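Long-range contact in particle-associated glycoside hydrolase (Acinetobacter phage Fri1, PDB 6C72), which serves as a phage tailspike that depolymerises the capsular polysaccharide of Acinetobacter baumannii, degrading the host capsule during virus entry: residues W296-D301 / T333-E338. Numbering follows the deposited sequence.
Sequences WVYLFD and TVLVKE
Phe300 and Asp301 pair in parallel with Val334 and Leu335, joining successive coils of a parallel beta-helix, probably right-handed as in other phage tailspikes; strands 272-275 and 360-363 continue the stack on either side. Three backbone hydrogen bonds join the segments. Thr333 O accepts two of them in its carbonyl plane, a bent one from Leu299 N (3.0 Å, 139° at the hydrogen) and a straighter one from Phe300 N (3.2 Å), while Leu335 N gives the third to Phe300 O at 2.8 Å. Val334 CA adds a C-H...O contact to Phe300 O.

On the face bearing Asp301 and Leu335, Leu335 CD2 makes a CH-pi contact with the Tyr298 ring, 4.0 Å from its centroid and 12° off the ring normal, and Leu335 CD1 lies 3.4 Å from Tyr298 CG. Val297 CG1 covers the opposite ring face. Asp301 OD1 rests against Leu335 CB at 3.4 Å, and Thr333 OG1, hydrogen-bonded to Glu331 OE1, lies beside the tyrosine.

On the other face, the Phe300 ring approaches Val334 obliquely, Phe300 CD2 to Val334 CG1 3.5 Å. Beside the strand pair, Leu299 CD2 packs on Val334 CG2 at 4.1 Å. Phe287, Phe322 and Phe350 extend this apolar core.

The contact thus unites coils through directional backbone bonds, with apolar packing at Phe300 and Val334 and the CH-pi contact beside Asp301; through Thr333 O, one coil satisfies two consecutive amides of the next.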
ATOM      1  N   TRP A 296      11.494  22.100 -24.218  1.00 30.09           N
ATOM      2  CA  TRP A 296      11.856  21.586 -22.903  1.00 29.56           C
ATOM      3  C   TRP A 296      12.653  20.284 -23.053  1.00 30.33           C
ATOM      4  O   TRP A 296      12.902  19.801 -24.162  1.00 31.29           O
ATOM      5  CB  TRP A 296      10.606  21.399 -22.033  1.00 28.14           C
ATOM      6  CG  TRP A 296       9.464  20.734 -22.752  1.00 27.79           C
ATOM      7  CD1 TRP A 296       8.497  21.333 -23.511  1.00 27.73           C
ATOM      8  CD2 TRP A 296       9.224  19.320 -22.836  1.00 27.57           C
ATOM      9  NE1 TRP A 296       7.639  20.381 -24.022  1.00 27.56           N
ATOM     10  CE2 TRP A 296       8.065  19.139 -23.628  1.00 27.43           C
ATOM     11  CE3 TRP A 296       9.856  18.198 -22.295  1.00 27.52           C
ATOM     12  CZ2 TRP A 296       7.531  17.876 -23.895  1.00 27.26           C
ATOM     13  CZ3 TRP A 296       9.323  16.947 -22.560  1.00 27.22           C
ATOM     14  CH2 TRP A 296       8.176  16.793 -23.361  1.00 27.13           C
ATOM     15  N   VAL A 297      13.063  19.711 -21.921  1.00 25.88           N
ATOM     16  CA  VAL A 297      14.000  18.586 -21.938  1.00 25.98           C
ATOM     17  C   VAL A 297      13.284  17.270 -21.645  1.00 25.28           C
ATOM     18  O   VAL A 297      13.245  16.372 -22.496  1.00 25.35           O
ATOM     19  CB  VAL A 297      15.153  18.818 -20.941  1.00 26.28           C
ATOM     20  CG1 VAL A 297      16.211  17.713 -21.073  1.00 26.62           C
ATOM     21  CG2 VAL A 297      15.757  20.219 -21.142  1.00 27.04           C
ATOM     22  N   TYR A 298      12.725  17.137 -20.445  1.00 27.42           N
ATOM     23  CA  TYR A 298      11.965  15.952 -20.074  1.00 26.18           C
ATOM     24  C   TYR A 298      10.646  16.367 -19.436  1.00 24.72           C
ATOM     25  O   TYR A 298      10.393  17.546 -19.171  1.00 24.60           O
ATOM     26  CB  TYR A 298      12.725  15.053 -19.095  1.00 25.98           C
ATOM     27  CG  TYR A 298      14.141  14.692 -19.487  1.00 27.71           C
ATOM     28  CD1 TYR A 298      14.406  14.053 -20.688  1.00 28.78           C
ATOM     29  CD2 TYR A 298      15.210  14.936 -18.616  1.00 28.44           C
ATOM     30  CE1 TYR A 298      15.693  13.705 -21.045  1.00 30.27           C
ATOM     31  CE2 TYR A 298      16.513  14.572 -18.955  1.00 29.96           C
ATOM     32  CZ  TYR A 298      16.738  13.957 -20.173  1.00 30.52           C
ATOM     33  OH  TYR A 298      18.005  13.588 -20.536  1.00 31.10           O
ATOM     34  N   LEU A 299       9.812  15.371 -19.155  1.00 30.00           N
ATOM     35  CA  LEU A 299       8.537  15.632 -18.506  1.00 29.12           C
ATOM     36  C   LEU A 299       8.680  15.658 -16.986  1.00 28.50           C
ATOM     37  O   LEU A 299       8.408  16.681 -16.347  1.00 28.33           O
ATOM     38  CB  LEU A 299       7.511  14.588 -18.963  1.00 29.00           C
ATOM     39  CG  LEU A 299       6.093  14.671 -18.407  1.00 28.67           C
ATOM     40  CD1 LEU A 299       5.462  16.060 -18.599  1.00 28.72           C
ATOM     41  CD2 LEU A 299       5.245  13.604 -19.093  1.00 29.14           C
ATOM     42  N   PHE A 300       9.125  14.553 -16.400  1.00 34.00           N
ATOM     43  CA  PHE A 300       9.279  14.416 -14.958  1.00 33.59           C
ATOM     44  C   PHE A 300      10.577  13.659 -14.721  1.00 33.83           C
ATOM     45  O   PHE A 300      10.799  12.613 -15.334  1.00 33.95           O
ATOM     46  CB  PHE A 300       8.083  13.683 -14.343  1.00 33.33           C
ATOM     47  CG  PHE A 300       8.240  13.383 -12.885  1.00 33.25           C
ATOM     48  CD1 PHE A 300       7.853  14.296 -11.928  1.00 33.30           C
ATOM     49  CD2 PHE A 300       8.790  12.183 -12.469  1.00 33.25           C
ATOM     50  CE1 PHE A 300       8.013  14.015 -10.592  1.00 33.49           C
ATOM     51  CE2 PHE A 300       8.952  11.902 -11.129  1.00 33.34           C
ATOM     52  CZ  PHE A 300       8.558  12.814 -10.197  1.00 33.51           C
ATOM     53  N   ASP A 301      11.457  14.199 -13.883  1.00 25.38           N
ATOM     54  CA  ASP A 301      12.840  13.724 -13.853  1.00 26.04           C
ATOM     55  C   ASP A 301      13.252  13.378 -12.425  1.00 25.82           C
ATOM     56  O   ASP A 301      13.443  14.269 -11.596  1.00 26.02           O
ATOM     57  CB  ASP A 301      13.773  14.781 -14.450  1.00 27.32           C
ATOM     58  CG  ASP A 301      15.121  14.214 -14.877  1.00 28.57           C
ATOM     59  OD1 ASP A 301      15.280  12.976 -14.929  1.00 28.07           O
ATOM     60  OD2 ASP A 301      16.030  15.016 -15.178  1.00 30.21           O
ATOM     61  N   THR A 333       9.583  11.939 -21.383  1.00 28.62           N
ATOM     62  CA  THR A 333       9.809  10.808 -20.495  1.00 28.04           C
ATOM     63  C   THR A 333       9.648  11.195 -19.031  1.00 27.09           C
ATOM     64  O   THR A 333       9.755  12.365 -18.653  1.00 26.94           O
ATOM     65  CB  THR A 333      11.190  10.194 -20.727  1.00 28.71           C
ATOM     66  OG1 THR A 333      12.145  11.244 -20.871  1.00 29.51           O
ATOM     67  CG2 THR A 333      11.188   9.341 -21.993  1.00 29.61           C
ATOM     68  N   VAL A 334       9.296  10.186 -18.250  1.00 24.03           N
ATOM     69  CA  VAL A 334       9.249  10.201 -16.797  1.00 23.42           C
ATOM     70  C   VAL A 334      10.402   9.307 -16.363  1.00 23.45           C
ATOM     71  O   VAL A 334      10.327   8.074 -16.484  1.00 23.65           O
ATOM     72  CB  VAL A 334       7.894   9.687 -16.288  1.00 23.48           C
ATOM     73  CG1 VAL A 334       7.786   9.755 -14.778  1.00 23.19           C
ATOM     74  CG2 VAL A 334       6.762  10.459 -16.969  1.00 23.75           C
ATOM     75  N   LEU A 335      11.500   9.921 -15.937  1.00 25.69           N
ATOM     76  CA  LEU A 335      12.753   9.214 -15.727  1.00 26.00           C
ATOM     77  C   LEU A 335      12.872   8.764 -14.279  1.00 25.54           C
ATOM     78  O   LEU A 335      12.556   9.516 -13.355  1.00 25.22           O
ATOM     79  CB  LEU A 335      13.958  10.097 -16.064  1.00 26.80           C
ATOM     80  CG  LEU A 335      14.135  10.676 -17.463  1.00 27.79           C
ATOM     81  CD1 LEU A 335      13.315  11.950 -17.600  1.00 27.73           C
ATOM     82  CD2 LEU A 335      15.608  10.936 -17.776  1.00 29.09           C
ATOM     83  N   VAL A 336      13.345   7.539 -14.090  1.00 23.37           N
ATOM     84  CA  VAL A 336      13.714   7.034 -12.776  1.00 23.41           C
ATOM     85  C   VAL A 336      15.193   6.663 -12.827  1.00 24.13           C
ATOM     86  O   VAL A 336      15.592   5.787 -13.602  1.00 24.63           O
ATOM     87  CB  VAL A 336      12.854   5.834 -12.359  1.00 23.27           C
ATOM     88  CG1 VAL A 336      13.368   5.264 -11.025  1.00 23.44           C
ATOM     89  CG2 VAL A 336      11.404   6.242 -12.255  1.00 22.69           C
ATOM     90  N   LYS A 337      16.005   7.337 -12.024  1.00 28.95           N
ATOM     91  CA  LYS A 337      17.435   7.043 -11.962  1.00 29.54           C
ATOM     92  C   LYS A 337      17.794   6.634 -10.542  1.00 29.36           C
ATOM     93  O   LYS A 337      17.843   7.476  -9.640  1.00 29.36           O
ATOM     94  CB  LYS A 337      18.272   8.239 -12.407  1.00 30.28           C
ATOM     95  CG  LYS A 337      19.756   7.979 -12.282  1.00 30.98           C
ATOM     96  CD  LYS A 337      20.571   9.203 -12.634  1.00 31.90           C
ATOM     97  CE  LYS A 337      22.049   8.923 -12.452  1.00 32.56           C
ATOM     98  NZ  LYS A 337      22.868  10.168 -12.560  1.00 33.45           N
ATOM     99  N   GLU A 338      18.055   5.347 -10.353  1.00 30.53           N
ATOM    100  CA  GLU A 338      18.586   4.866  -9.090  1.00 30.52           C
ATOM    101  C   GLU A 338      20.064   5.223  -9.020  1.00 31.14           C
ATOM    102  O   GLU A 338      20.809   4.987  -9.975  1.00 31.63           O
ATOM    103  CB  GLU A 338      18.373   3.350  -8.964  1.00 30.39           C
ATOM    104  CG  GLU A 338      18.743   2.757  -7.601  1.00 30.36           C
ATOM    105  CD  GLU A 338      20.236   2.555  -7.451  1.00 30.83           C
ATOM    106  OE1 GLU A 338      20.872   2.186  -8.466  1.00 31.21           O
ATOM    107  OE2 GLU A 338      20.782   2.811  -6.348  1.00 30.92           O
TER